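Side-chain contacts in takeout-like protein 1 (Epiphyas postvittana, PDB 3E8T), which probably carries hydrophobic ligands in insects, here holding a ubiquinone-8 molecule along a long internal tunnel: residues 46-51 and 55-60; 95-100 and 161-166; 144-149 and 200-205. All blocks are in the same frame, centred on the assembly; numbering follows the deposited sequence.

Contact 1 of 3, residues 46-51 and 55-60; sequences DFAFDL and QFTLKE. With UQ8 (Ubiquinone-8), chain B.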
loop_
_atom_site.group_PDB
_atom_site.type_symbol
_atom_site.label_atom_id
_atom_site.label_comp_id
_atom_site.label_asym_id
_atom_site.label_seq_id
_atom_site.Cartn_x
_atom_site.Cartn_y
_atom_site.Cartn_z
ATOM N N ASP A 46 -6.400 12.267 -4.121
ATOM C CA ASP A 46 -6.784 13.069 -2.976
ATOM C C ASP A 46 -7.789 12.325 -2.152
ATOM O O ASP A 46 -8.697 11.679 -2.704
ATOM C CB ASP A 46 -7.247 14.457 -3.460
ATOM C CG ASP A 46 -6.056 15.283 -4.154
ATOM O OD1 ASP A 46 -4.889 14.817 -4.177
ATOM O OD2 ASP A 46 -6.280 16.432 -4.635
ATOM N N PHE A 47 -7.627 12.340 -0.832
ATOM C CA PHE A 47 -8.576 11.635 0.008
ATOM C C PHE A 47 -8.763 12.342 1.331
ATOM O O PHE A 47 -7.975 13.194 1.699
ATOM C CB PHE A 47 -8.264 10.143 0.188
ATOM C CG PHE A 47 -7.034 9.848 1.008
ATOM C CD1 PHE A 47 -7.122 9.566 2.348
ATOM C CD2 PHE A 47 -5.791 9.835 0.460
ATOM C CE1 PHE A 47 -5.989 9.336 3.103
ATOM C CE2 PHE A 47 -4.684 9.585 1.197
ATOM C CZ PHE A 47 -4.768 9.330 2.529
ATOM N N ALA A 48 -9.820 11.936 2.009
ATOM C CA ALA A 48 -10.138 12.477 3.307
ATOM C C ALA A 48 -10.746 11.403 4.176
ATOM O O ALA A 48 -11.303 10.407 3.667
ATOM C CB ALA A 48 -11.124 13.607 3.154
ATOM N N PHE A 49 -10.666 11.585 5.493
ATOM C CA PHE A 49 -11.389 10.723 6.407
ATOM C C PHE A 49 -11.798 11.508 7.649
ATOM O O PHE A 49 -11.251 12.555 7.935
ATOM C CB PHE A 49 -10.606 9.429 6.743
ATOM C CG PHE A 49 -9.376 9.630 7.599
ATOM C CD1 PHE A 49 -9.484 9.959 8.939
ATOM C CD2 PHE A 49 -8.116 9.475 7.092
ATOM C CE1 PHE A 49 -8.388 10.112 9.712
ATOM C CE2 PHE A 49 -6.983 9.639 7.888
ATOM C CZ PHE A 49 -7.124 9.926 9.182
ATOM N N ASP A 50 -12.827 11.000 8.306
ATOM C CA ASP A 50 -13.348 11.551 9.529
ATOM C C ASP A 50 -13.581 10.321 10.409
ATOM O O ASP A 50 -14.555 9.590 10.230
ATOM C CB ASP A 50 -14.640 12.290 9.282
ATOM C CG ASP A 50 -15.161 12.981 10.492
ATOM O OD1 ASP A 50 -14.737 12.691 11.608
ATOM O OD2 ASP A 50 -16.049 13.872 10.358
ATOM N N LEU A 51 -12.634 10.055 11.300
ATOM C CA LEU A 51 -12.584 8.851 12.128
ATOM C C LEU A 51 -12.116 9.158 13.526
ATOM O O LEU A 51 -11.142 9.889 13.710
ATOM C CB LEU A 51 -11.651 7.793 11.531
ATOM C CG LEU A 51 -11.986 7.260 10.135
ATOM C CD1 LEU A 51 -10.786 6.444 9.640
ATOM C CD2 LEU A 51 -13.281 6.393 10.135
ATOM N N GLN A 55 -10.578 14.769 11.738
ATOM C CA GLN A 55 -10.841 15.070 10.353
ATOM C C GLN A 55 -9.533 15.338 9.630
ATOM O O GLN A 55 -8.799 16.240 10.017
ATOM C CB GLN A 55 -11.747 16.274 10.216
ATOM C CG GLN A 55 -13.144 16.016 10.765
ATOM C CD GLN A 55 -13.258 16.182 12.254
ATOM O OE1 GLN A 55 -12.836 17.172 12.816
ATOM N NE2 GLN A 55 -13.829 15.167 12.917
ATOM N N PHE A 56 -9.233 14.537 8.615
ATOM C CA PHE A 56 -7.953 14.581 7.930
ATOM C C PHE A 56 -8.145 14.585 6.433
ATOM O O PHE A 56 -9.018 13.889 5.926
ATOM C CB PHE A 56 -7.170 13.321 8.310
ATOM C CG PHE A 56 -5.785 13.241 7.740
ATOM C CD1 PHE A 56 -4.727 13.909 8.334
ATOM C CD2 PHE A 56 -5.555 12.454 6.591
ATOM C CE1 PHE A 56 -3.396 13.797 7.733
ATOM C CE2 PHE A 56 -4.277 12.341 6.050
ATOM C CZ PHE A 56 -3.251 13.014 6.634
ATOM N N THR A 57 -7.327 15.369 5.731
ATOM C CA THR A 57 -7.274 15.319 4.292
ATOM C C THR A 57 -5.818 15.197 3.853
ATOM O O THR A 57 -4.906 15.717 4.522
ATOM C CB THR A 57 -7.902 16.538 3.629
ATOM O OG1 THR A 57 -7.100 17.687 3.846
ATOM C CG2 THR A 57 -9.309 16.788 4.111
ATOM N N LEU A 58 -5.599 14.522 2.719
ATOM C CA LEU A 58 -4.286 14.485 2.107
ATOM C C LEU A 58 -4.424 14.680 0.615
ATOM O O LEU A 58 -5.152 13.916 -0.051
ATOM C CB LEU A 58 -3.555 13.192 2.389
ATOM C CG LEU A 58 -2.084 13.153 2.000
ATOM C CD1 LEU A 58 -1.253 14.028 2.930
ATOM C CD2 LEU A 58 -1.554 11.716 1.987
ATOM N N LYS A 59 -3.732 15.703 0.124
ATOM C CA LYS A 59 -3.720 16.003 -1.304
ATOM C C LYS A 59 -2.272 15.875 -1.780
ATOM O O LYS A 59 -1.336 16.057 -1.008
ATOM C CB LYS A 59 -4.251 17.426 -1.568
ATOM C CG LYS A 59 -5.684 17.585 -1.187
ATOM C CD LYS A 59 -6.197 18.952 -1.585
ATOM C CE LYS A 59 -7.406 19.354 -0.853
ATOM N NZ LYS A 59 -7.595 20.827 -0.999
ATOM N N GLU A 60 -2.095 15.584 -3.060
ATOM C CA GLU A 60 -0.736 15.408 -3.573
ATOM C C GLU A 60 -0.027 14.266 -2.841
ATOM O O GLU A 60 1.182 14.330 -2.661
ATOM C CB GLU A 60 0.135 16.688 -3.498
ATOM C CG GLU A 60 -0.284 17.904 -4.326
ATOM C CD GLU A 60 0.847 18.929 -4.391
ATOM O OE1 GLU A 60 1.016 19.633 -3.385
ATOM O OE2 GLU A 60 1.598 18.980 -5.406
HETATM C C45 UQ8 B . -2.474 14.227 10.937
HETATM C C44 UQ8 B . -2.721 13.213 12.056
HETATM C C46 UQ8 B . -2.589 13.911 13.383
HETATM C C43 UQ8 B . -1.789 12.017 11.994
HETATM C C42 UQ8 B . -1.676 11.467 10.564
HETATM C C41 UQ8 B . -2.989 10.799 10.176
HETATM C C39 UQ8 B . -2.719 9.485 9.474
HETATM C C40 UQ8 B . -3.261 9.201 8.075
HETATM C C38 UQ8 B . -2.035 8.498 10.132
HETATM C C37 UQ8 B . -1.723 7.259 9.590
HETATM C C36 UQ8 B . -0.705 6.640 10.548
HETATM C C34 UQ8 B . -0.106 5.347 10.027
HETATM C C35 UQ8 B . 0.964 4.853 10.760
HETATM C C33 UQ8 B . -0.562 4.763 8.848
HETATM C C32 UQ8 B . -0.152 3.573 8.255
HETATM C C31 UQ8 B . -0.432 3.675 6.732
HETATM C C29 UQ8 B . -0.182 2.374 5.982
HETATM C C30 UQ8 B . -0.683 1.017 6.572
HETATM C C28 UQ8 B . 0.497 2.396 4.769
HETATM C C27 UQ8 B . 0.791 1.282 3.993
HETATM C C26 UQ8 B . 0.839 1.629 2.497
HETATM C C24 UQ8 B . 1.397 0.455 1.685
HETATM C C25 UQ8 B . 2.875 0.049 1.810
HETATM C C23 UQ8 B . 0.560 -0.243 0.842
HETATM C C22 UQ8 B . 0.895 -1.327 0.025
HETATM C C21 UQ8 B . -0.350 -1.923 -0.631
HETATM C C19 UQ8 B . -0.158 -3.305 -1.257
HETATM C C20 UQ8 B . -1.473 -3.918 -1.737
HETATM C C18 UQ8 B . 0.939 -3.341 -2.330
HETATM C C17 UQ8 B . 1.027 -4.720 -2.999
HETATM C C16 UQ8 B . 2.371 -4.959 -3.707
HETATM C C14 UQ8 B . 2.229 -6.155 -4.641
HETATM C C15 UQ8 B . 1.402 -7.370 -4.178
HETATM C C13 UQ8 B . 2.804 -6.157 -5.910
HETATM C C12 UQ8 B . 2.676 -7.224 -6.796
HETATM C C11 UQ8 B . 3.854 -7.351 -7.784
HETATM C C9 UQ8 B . 4.008 -8.796 -8.294
HETATM C C10 UQ8 B . 2.739 -9.637 -8.070
HETATM C C8 UQ8 B . 4.393 -8.758 -9.770
HETATM C C7 UQ8 B . 3.273 -9.247 -10.693
HETATM C C6 UQ8 B . 3.218 -10.788 -10.828
HETATM C C1 UQ8 B . 1.979 -11.437 -10.768
HETATM C C1M UQ8 B . 0.834 -10.662 -10.582
HETATM C C2 UQ8 B . 1.869 -12.828 -10.881
HETATM O O2 UQ8 B . 0.775 -13.398 -10.833
HETATM C C3 UQ8 B . 3.006 -13.598 -11.066
HETATM O O3 UQ8 B . 2.897 -14.952 -11.177
HETATM C C3M UQ8 B . 2.618 -15.311 -12.530
HETATM C C4 UQ8 B . 4.252 -12.985 -11.123
HETATM O O4 UQ8 B . 5.362 -13.761 -11.305
HETATM C C4M UQ8 B . 5.418 -14.805 -10.322
HETATM C C5 UQ8 B . 4.357 -11.592 -11.003
HETATM O O5 UQ8 B . 5.476 -11.075 -11.068
#

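Contact 2 of 3, residues 95-100 and 161-166; sequences GHYTAG and TNLFNG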
loop_
_atom_site.group_PDB
_atom_site.type_symbol
_atom_site.label_atom_id
_atom_site.label_comp_id
_atom_site.label_asym_id
_atom_site.label_seq_id
_atom_site.Cartn_x
_atom_site.Cartn_y
_atom_site.Cartn_z
ATOM N N GLY A 95 2.656 14.452 1.637
ATOM C CA GLY A 95 1.656 15.208 0.920
ATOM C C GLY A 95 1.211 16.430 1.681
ATOM O O GLY A 95 1.751 16.743 2.736
ATOM N N HIS A 96 0.255 17.147 1.107
ATOM C CA HIS A 96 -0.320 18.326 1.728
ATOM C C HIS A 96 -1.513 17.906 2.551
ATOM O O HIS A 96 -2.502 17.389 1.993
ATOM C CB HIS A 96 -0.748 19.295 0.610
ATOM C CG HIS A 96 -1.522 20.466 1.076
ATOM N ND1 HIS A 96 -2.392 21.143 0.247
ATOM C CD2 HIS A 96 -1.638 21.026 2.290
ATOM C CE1 HIS A 96 -2.958 22.126 0.935
ATOM N NE2 HIS A 96 -2.493 22.092 2.177
ATOM N N TYR A 97 -1.406 18.044 3.873
ATOM C CA TYR A 97 -2.463 17.574 4.768
ATOM C C TYR A 97 -3.218 18.730 5.394
ATOM O O TYR A 97 -2.731 19.848 5.488
ATOM C CB TYR A 97 -1.870 16.699 5.944
ATOM C CG TYR A 97 -1.326 17.520 7.082
ATOM C CD1 TYR A 97 -2.093 17.756 8.193
ATOM C CD2 TYR A 97 -0.107 18.139 7.009
ATOM C CE1 TYR A 97 -1.683 18.613 9.155
ATOM C CE2 TYR A 97 0.287 19.021 7.979
ATOM C CZ TYR A 97 -0.517 19.257 9.044
ATOM O OH TYR A 97 -0.153 20.149 10.015
ATOM N N THR A 98 -4.429 18.377 5.832
ATOM C CA THR A 98 -5.137 19.209 6.790
ATOM C C THR A 98 -5.611 18.321 7.916
ATOM O O THR A 98 -5.882 17.129 7.709
ATOM C CB THR A 98 -6.302 20.040 6.231
ATOM O OG1 THR A 98 -7.394 19.183 5.920
ATOM C CG2 THR A 98 -5.892 20.873 5.031
ATOM N N ALA A 99 -5.691 18.889 9.111
ATOM C CA ALA A 99 -6.178 18.173 10.264
ATOM C C ALA A 99 -7.060 19.106 11.090
ATOM O O ALA A 99 -6.753 20.292 11.288
ATOM C CB ALA A 99 -5.004 17.663 11.095
ATOM N N GLY A 100 -8.110 18.521 11.686
ATOM C CA GLY A 100 -8.960 19.214 12.599
ATOM C C GLY A 100 -9.593 18.216 13.558
ATOM O O GLY A 100 -9.533 17.012 13.331
ATOM N N THR A 161 3.923 19.893 9.246
ATOM C CA THR A 161 4.217 21.317 9.328
ATOM C C THR A 161 2.963 22.149 9.473
ATOM O O THR A 161 1.858 21.742 9.162
ATOM C CB THR A 161 5.022 21.821 8.112
ATOM O OG1 THR A 161 4.174 21.952 6.990
ATOM C CG2 THR A 161 6.193 20.882 7.810
ATOM N N ASN A 162 3.154 23.328 10.033
ATOM C CA ASN A 162 2.079 24.278 10.303
ATOM C C ASN A 162 0.927 23.652 11.057
ATOM O O ASN A 162 -0.249 23.957 10.802
ATOM C CB ASN A 162 1.595 24.910 9.031
ATOM C CG ASN A 162 0.714 26.136 9.270
ATOM O OD1 ASN A 162 1.008 26.931 10.166
ATOM N ND2 ASN A 162 -0.315 26.295 8.467
ATOM N N LEU A 163 1.257 22.874 12.090
ATOM C CA LEU A 163 0.272 22.613 13.133
ATOM C C LEU A 163 0.060 23.892 13.926
ATOM O O LEU A 163 0.983 24.672 14.157
ATOM C CB LEU A 163 0.789 21.533 14.101
ATOM C CG LEU A 163 0.911 20.104 13.537
ATOM C CD1 LEU A 163 1.738 19.276 14.478
ATOM C CD2 LEU A 163 -0.488 19.501 13.325
ATOM N N PHE A 164 -1.165 24.075 14.388
ATOM C CA PHE A 164 -1.482 25.093 15.402
ATOM C C PHE A 164 -1.029 26.485 15.029
ATOM O O PHE A 164 -0.475 27.236 15.851
ATOM C CB PHE A 164 -0.912 24.748 16.790
ATOM C CG PHE A 164 -1.388 23.407 17.291
ATOM C CD1 PHE A 164 -2.677 23.227 17.689
ATOM C CD2 PHE A 164 -0.549 22.323 17.285
ATOM C CE1 PHE A 164 -3.133 21.978 18.068
ATOM C CE2 PHE A 164 -0.980 21.112 17.688
ATOM C CZ PHE A 164 -2.273 20.919 18.081
ATOM N N ASN A 165 -1.249 26.833 13.782
ATOM C CA ASN A 165 -0.964 28.220 13.376
ATOM C C ASN A 165 0.481 28.584 13.546
ATOM O O ASN A 165 0.814 29.754 13.740
ATOM C CB ASN A 165 -1.846 29.235 14.155
ATOM C CG ASN A 165 -3.327 28.754 14.294
ATOM O OD1 ASN A 165 -3.823 28.344 15.390
ATOM N ND2 ASN A 165 -4.024 28.796 13.196
ATOM N N GLY A 166 1.362 27.612 13.451
ATOM C CA GLY A 166 2.783 27.891 13.585
ATOM C C GLY A 166 3.330 27.947 14.990
ATOM O O GLY A 166 4.505 28.278 15.197
#

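Contact 3 of 3, residues 144-149 and 200-205; sequences KKYTVT and KIFKNI. With UQ8 (Ubiquinone-8), chain B.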
loop_
_atom_site.group_PDB
_atom_site.type_symbol
_atom_site.label_atom_id
_atom_site.label_comp_id
_atom_site.label_asym_id
_atom_site.label_seq_id
_atom_site.Cartn_x
_atom_site.Cartn_y
_atom_site.Cartn_z
ATOM N N LYS A 144 -10.204 -10.483 -8.974
ATOM C CA LYS A 144 -11.584 -10.134 -8.705
ATOM C C LYS A 144 -11.686 -9.215 -7.485
ATOM O O LYS A 144 -12.192 -8.062 -7.601
ATOM C CB LYS A 144 -12.418 -11.393 -8.501
ATOM C CG LYS A 144 -12.480 -12.283 -9.731
ATOM C CD LYS A 144 -13.088 -11.615 -10.953
ATOM C CE LYS A 144 -13.153 -12.575 -12.133
ATOM N NZ LYS A 144 -13.863 -11.941 -13.327
ATOM N N LYS A 145 -11.296 -9.679 -6.328
ATOM C CA LYS A 145 -11.425 -8.898 -5.094
ATOM C C LYS A 145 -10.145 -9.063 -4.306
ATOM O O LYS A 145 -9.351 -9.981 -4.570
ATOM C CB LYS A 145 -12.620 -9.411 -4.243
ATOM C CG LYS A 145 -13.921 -9.233 -4.908
ATOM C CD LYS A 145 -15.161 -9.637 -4.105
ATOM C CE LYS A 145 -15.334 -8.889 -2.808
ATOM N NZ LYS A 145 -16.623 -9.350 -2.145
ATOM N N TYR A 146 -9.941 -8.193 -3.340
ATOM C CA TYR A 146 -8.841 -8.317 -2.441
ATOM C C TYR A 146 -9.205 -7.849 -1.062
ATOM O O TYR A 146 -10.173 -7.064 -0.847
ATOM C CB TYR A 146 -7.612 -7.524 -2.954
ATOM C CG TYR A 146 -7.818 -6.041 -2.892
ATOM C CD1 TYR A 146 -7.390 -5.294 -1.806
ATOM C CD2 TYR A 146 -8.503 -5.383 -3.922
ATOM C CE1 TYR A 146 -7.628 -3.937 -1.742
ATOM C CE2 TYR A 146 -8.726 -4.018 -3.865
ATOM C CZ TYR A 146 -8.281 -3.317 -2.778
ATOM O OH TYR A 146 -8.524 -1.954 -2.755
ATOM N N THR A 147 -8.395 -8.290 -0.104
ATOM C CA THR A 147 -8.354 -7.726 1.243
ATOM C C THR A 147 -6.920 -7.461 1.643
ATOM O O THR A 147 -6.032 -8.176 1.198
ATOM C CB THR A 147 -8.949 -8.656 2.290
ATOM O OG1 THR A 147 -8.196 -9.843 2.371
ATOM C CG2 THR A 147 -10.397 -9.017 1.975
ATOM N N VAL A 148 -6.698 -6.418 2.429
ATOM C CA VAL A 148 -5.384 -6.126 2.926
ATOM C C VAL A 148 -5.488 -5.812 4.405
ATOM O O VAL A 148 -6.410 -5.099 4.836
ATOM C CB VAL A 148 -4.747 -4.964 2.177
ATOM C CG1 VAL A 148 -3.296 -4.842 2.539
ATOM C CG2 VAL A 148 -4.900 -5.113 0.688
ATOM N N THR A 149 -4.525 -6.308 5.148
ATOM C CA THR A 149 -4.308 -5.935 6.527
ATOM C C THR A 149 -2.837 -5.521 6.700
ATOM O O THR A 149 -1.996 -5.871 5.904
ATOM C CB THR A 149 -4.649 -7.040 7.503
ATOM O OG1 THR A 149 -3.801 -8.146 7.245
ATOM C CG2 THR A 149 -6.129 -7.459 7.391
ATOM N N LYS A 200 -5.241 1.483 -5.895
ATOM C CA LYS A 200 -4.484 1.822 -7.097
ATOM C C LYS A 200 -3.570 0.684 -7.521
ATOM O O LYS A 200 -3.479 0.352 -8.707
ATOM C CB LYS A 200 -3.651 3.087 -6.855
ATOM C CG LYS A 200 -2.932 3.642 -8.065
ATOM C CD LYS A 200 -2.774 5.140 -7.930
ATOM C CE LYS A 200 -2.037 5.737 -9.103
ATOM N NZ LYS A 200 -2.130 7.237 -9.092
ATOM N N ILE A 201 -2.843 0.124 -6.567
ATOM C CA ILE A 201 -1.967 -0.990 -6.863
ATOM C C ILE A 201 -2.755 -2.187 -7.397
ATOM O O ILE A 201 -2.358 -2.807 -8.398
ATOM C CB ILE A 201 -1.129 -1.371 -5.636
ATOM C CG1 ILE A 201 -0.221 -0.195 -5.239
ATOM C CG2 ILE A 201 -0.300 -2.623 -5.875
ATOM C CD1 ILE A 201 0.320 -0.230 -3.868
ATOM N N PHE A 202 -3.864 -2.532 -6.762
ATOM C CA PHE A 202 -4.664 -3.644 -7.240
ATOM C C PHE A 202 -5.149 -3.434 -8.659
ATOM O O PHE A 202 -5.118 -4.338 -9.496
ATOM C CB PHE A 202 -5.869 -3.856 -6.305
ATOM C CG PHE A 202 -6.761 -4.980 -6.706
ATOM C CD1 PHE A 202 -6.417 -6.286 -6.437
ATOM C CD2 PHE A 202 -7.936 -4.721 -7.375
ATOM C CE1 PHE A 202 -7.269 -7.308 -6.810
ATOM C CE2 PHE A 202 -8.764 -5.746 -7.752
ATOM C CZ PHE A 202 -8.423 -7.024 -7.451
ATOM N N LYS A 203 -5.659 -2.243 -8.954
ATOM C CA LYS A 203 -6.150 -1.978 -10.289
ATOM C C LYS A 203 -5.032 -2.187 -11.323
ATOM O O LYS A 203 -5.261 -2.727 -12.400
ATOM C CB LYS A 203 -6.718 -0.573 -10.356
ATOM C CG LYS A 203 -7.295 -0.171 -11.672
ATOM C CD LYS A 203 -7.689 1.255 -11.607
ATOM C CE LYS A 203 -6.473 2.140 -11.711
ATOM N NZ LYS A 203 -6.610 3.356 -10.866
ATOM N N ASN A 204 -3.813 -1.745 -11.016
ATOM C CA ASN A 204 -2.683 -1.901 -11.927
ATOM C C ASN A 204 -2.243 -3.340 -12.106
ATOM O O ASN A 204 -1.999 -3.788 -13.241
ATOM C CB ASN A 204 -1.552 -0.991 -11.483
ATOM C CG ASN A 204 -1.765 0.441 -11.955
ATOM O OD1 ASN A 204 -1.446 0.778 -13.093
ATOM N ND2 ASN A 204 -2.301 1.292 -11.094
ATOM N N ILE A 205 -2.154 -4.099 -11.021
ATOM C CA ILE A 205 -1.802 -5.532 -11.164
ATOM C C ILE A 205 -2.889 -6.291 -11.936
ATOM O O ILE A 205 -2.578 -7.126 -12.809
ATOM C CB ILE A 205 -1.525 -6.221 -9.831
ATOM C CG1 ILE A 205 -0.477 -5.488 -8.997
ATOM C CG2 ILE A 205 -1.135 -7.664 -10.055
ATOM C CD1 ILE A 205 -0.521 -5.958 -7.480
HETATM C C45 UQ8 B . -2.474 14.227 10.937
HETATM C C44 UQ8 B . -2.721 13.213 12.056
HETATM C C46 UQ8 B . -2.589 13.911 13.383
HETATM C C43 UQ8 B . -1.789 12.017 11.994
HETATM C C42 UQ8 B . -1.676 11.467 10.564
HETATM C C41 UQ8 B . -2.989 10.799 10.176
HETATM C C39 UQ8 B . -2.719 9.485 9.474
HETATM C C40 UQ8 B . -3.261 9.201 8.075
HETATM C C38 UQ8 B . -2.035 8.498 10.132
HETATM C C37 UQ8 B . -1.723 7.259 9.590
HETATM C C36 UQ8 B . -0.705 6.640 10.548
HETATM C C34 UQ8 B . -0.106 5.347 10.027
HETATM C C35 UQ8 B . 0.964 4.853 10.760
HETATM C C33 UQ8 B . -0.562 4.763 8.848
HETATM C C32 UQ8 B . -0.152 3.573 8.255
HETATM C C31 UQ8 B . -0.432 3.675 6.732
HETATM C C29 UQ8 B . -0.182 2.374 5.982
HETATM C C30 UQ8 B . -0.683 1.017 6.572
HETATM C C28 UQ8 B . 0.497 2.396 4.769
HETATM C C27 UQ8 B . 0.791 1.282 3.993
HETATM C C26 UQ8 B . 0.839 1.629 2.497
HETATM C C24 UQ8 B . 1.397 0.455 1.685
HETATM C C25 UQ8 B . 2.875 0.049 1.810
HETATM C C23 UQ8 B . 0.560 -0.243 0.842
HETATM C C22 UQ8 B . 0.895 -1.327 0.025
HETATM C C21 UQ8 B . -0.350 -1.923 -0.631
HETATM C C19 UQ8 B . -0.158 -3.305 -1.257
HETATM C C20 UQ8 B . -1.473 -3.918 -1.737
HETATM C C18 UQ8 B . 0.939 -3.341 -2.330
HETATM C C17 UQ8 B . 1.027 -4.720 -2.999
HETATM C C16 UQ8 B . 2.371 -4.959 -3.707
HETATM C C14 UQ8 B . 2.229 -6.155 -4.641
HETATM C C15 UQ8 B . 1.402 -7.370 -4.178
HETATM C C13 UQ8 B . 2.804 -6.157 -5.910
HETATM C C12 UQ8 B . 2.676 -7.224 -6.796
HETATM C C11 UQ8 B . 3.854 -7.351 -7.784
HETATM C C9 UQ8 B . 4.008 -8.796 -8.294
HETATM C C10 UQ8 B . 2.739 -9.637 -8.070
HETATM C C8 UQ8 B . 4.393 -8.758 -9.770
HETATM C C7 UQ8 B . 3.273 -9.247 -10.693
HETATM C C6 UQ8 B . 3.218 -10.788 -10.828
HETATM C C1 UQ8 B . 1.979 -11.437 -10.768
HETATM C C1M UQ8 B . 0.834 -10.662 -10.582
HETATM C C2 UQ8 B . 1.869 -12.828 -10.881
HETATM O O2 UQ8 B . 0.775 -13.398 -10.833
HETATM C C3 UQ8 B . 3.006 -13.598 -11.066
HETATM O O3 UQ8 B . 2.897 -14.952 -11.177
HETATM C C3M UQ8 B . 2.618 -15.311 -12.530
HETATM C C4 UQ8 B . 4.252 -12.985 -11.123
HETATM O O4 UQ8 B . 5.362 -13.761 -11.305
HETATM C C4M UQ8 B . 5.418 -14.805 -10.322
HETATM C C5 UQ8 B . 4.357 -11.592 -11.003
HETATM O O5 UQ8 B . 5.476 -11.075 -11.068
#

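Contact 1 of 3, residues 46-51 and 55-60
Strands 47-51 and 55-58 run antiparallel, their axes approaching to 4.7 Å, and the hydrogen-bonded pairs Phe47-Leu58 and Phe49-Phe56 take turns with the non-hydrogen-bonded pairs Ala48-Thr57 and Asp50-Gln55. Phe49 and Phe56 carry the apolar face. Phe56 lays its CB over one face of the Phe49 ring, 3.7 Å from the centroid, a CH-pi contact. The two rings are near parallel (26°) but slid so far apart that they barely overlap; Phe49 CE2 comes to 3.4 Å from Phe56 CD2. With CG anti to the backbone N (chi1 -177°), the Phe56 ring turns its own face to the ubiquinone tail, and its CE1 lies 3.4 Å from C45 of the isoprenoid chain. The same tail reaches the edge of the Phe49 ring with C40. This beta hairpin belongs to the curled antiparallel sheet of the takeout and juvenile hormone binding protein family, and helix 182-211 packs on Phe47 and Phe49 of the first strand, with Phe189 meeting the Phe49 ring. Cut back to an alanine, position 56 would keep the CB over Phe49 but would probably leave a gap beside Phe49 CE2 and against the end of the ubiquinone tail. Further along, Phe47 and Leu58 lie side by side, CE2 to CD2 3.9 Å. On the face of Ala48, Asp50, Gln55 and Thr57, Gln55 NE2 donates an almost straight bond (2.9 Å, 173°) to Asp50 OD1; the acceptor lies in the amide plane of Gln55, while NE2 approaches from above the carboxylate plane of Asp50. Beyond the last pair, Asp46 OD1 accepts from the backbone N of Glu60 at 3.1 Å, where the chain turns a corner.

Contact 2 of 3, residues 95-100 and 161-166
Tyr97 OH donates to the carbonyl O of Thr161 at 2.7 Å, the one hydrogen bond between strand 95-100 and the loop 161-166. The hydroxyl comes in above the carbonyl plane, 37° out of it, with a C=O...O angle of 142°, which takes it off the lone-pair direction. Seen from the tyrosine, by contrast, Thr161 O sits at the ring edge, near the ring plane, and CE2 is also within 3.4 Å of it. Leu163 comes to the same hydroxyl with a methyl: its CD2 stands 3.4 Å from Tyr97 OH, and the two side chains cross at about a right angle. The phenol oxygen is thus held by a backbone carbonyl and bordered by an aliphatic branch. CG of Tyr97 lies between the backbone N and the carbonyl carbon (chi1 82°), and from there the ring reaches across to the loop, with CB of Ala99 in plane at its edge. Strand 82-100 is a central strand of the curled antiparallel sheet in this juvenile hormone binding protein-like fold, and the loop leads from strand 155-160 into helix 168-180. Tyr97 thereby spans from the sheet to the chain entering that helix, while its side chain also packs on Phe56 and Leu58 and passes about 4 Å from the bound ubiquinone. The loop has further polar ties to the sheet: Thr161 OG1 bonds to the backbone N of Gln113, and Asn162 ND2 to the carbonyl O of Asp111. Leu163 also packs on Ser171 and Met174 of helix 168-180, and its carbonyl O accepts a hydrogen bond from the backbone N of Gly166 at 3.0 Å.

Contact 3 of 3, residues 144-149 and 200-205
Tyr146 and Phe202 make most of this contact, ring against ring, where strand 144-149 passes helix 200-205 with their axes 10.2 Å apart. The tight spot is Tyr146 CD2, which stands over the centre of one face of the Phe202 ring and comes to 3.3 Å from its CG. The planes are inclined at 36°, with centroids 4.5 Å apart, an oblique pairing that is neither a stack nor edge-to-face. Phe202 CG is anti to the backbone N (chi1 -180°), which swings the ring out from the helix to the strand and leaves its CB off-centre above the Tyr146 ring. Tyr146 CE2 also touches Phe202, while the phenol OH beyond it is hydrogen-bonded to Glu195 on the same helix.

Away from this pair the contact is thin and open to solvent. The carbonyl O of Lys144 comes only to 3.9 Å from Phe202 CZ; Lys144 and Lys145 set out away from the helix, and Lys144 NZ forms a salt bridge with Glu132. On the ligand side of the helix, Ile201 CD1 and Ile205 CD1 each lie 3.5 Å from the ubiquinone chain, at C18 and C12. A long helix wrapped by a strongly curved antiparallel sheet, with a lipid-like ligand enclosed, is characteristic of the takeout and juvenile hormone binding protein fold.

Overall arrangement
Contacts 1 and 2, both partly buried, adjoin in the sheet through the Thr57-Thr98 hydroxyl pair and the backbone bond from Lys59 to His96, whereas contact 3 lies about 20 Å and 30 Å away between centres and touches neither. All three reach the same curled sheet, but only contact 1 pairs strand with strand, a ladder of backbone bonds with aromatic rings beneath. Contact 2, farthest from the chain centre, rests on one phenol bond and a leucine methyl beside it. Contact 3, though nearer the middle, is a surface contact of two rings without a hydrogen bond between its segments. Contacts 1 and 3 border different parts of the same ubiquinone, contact 1 the far end of its tail, contact 3 the tail nearer the quinone and the headgroup methyl.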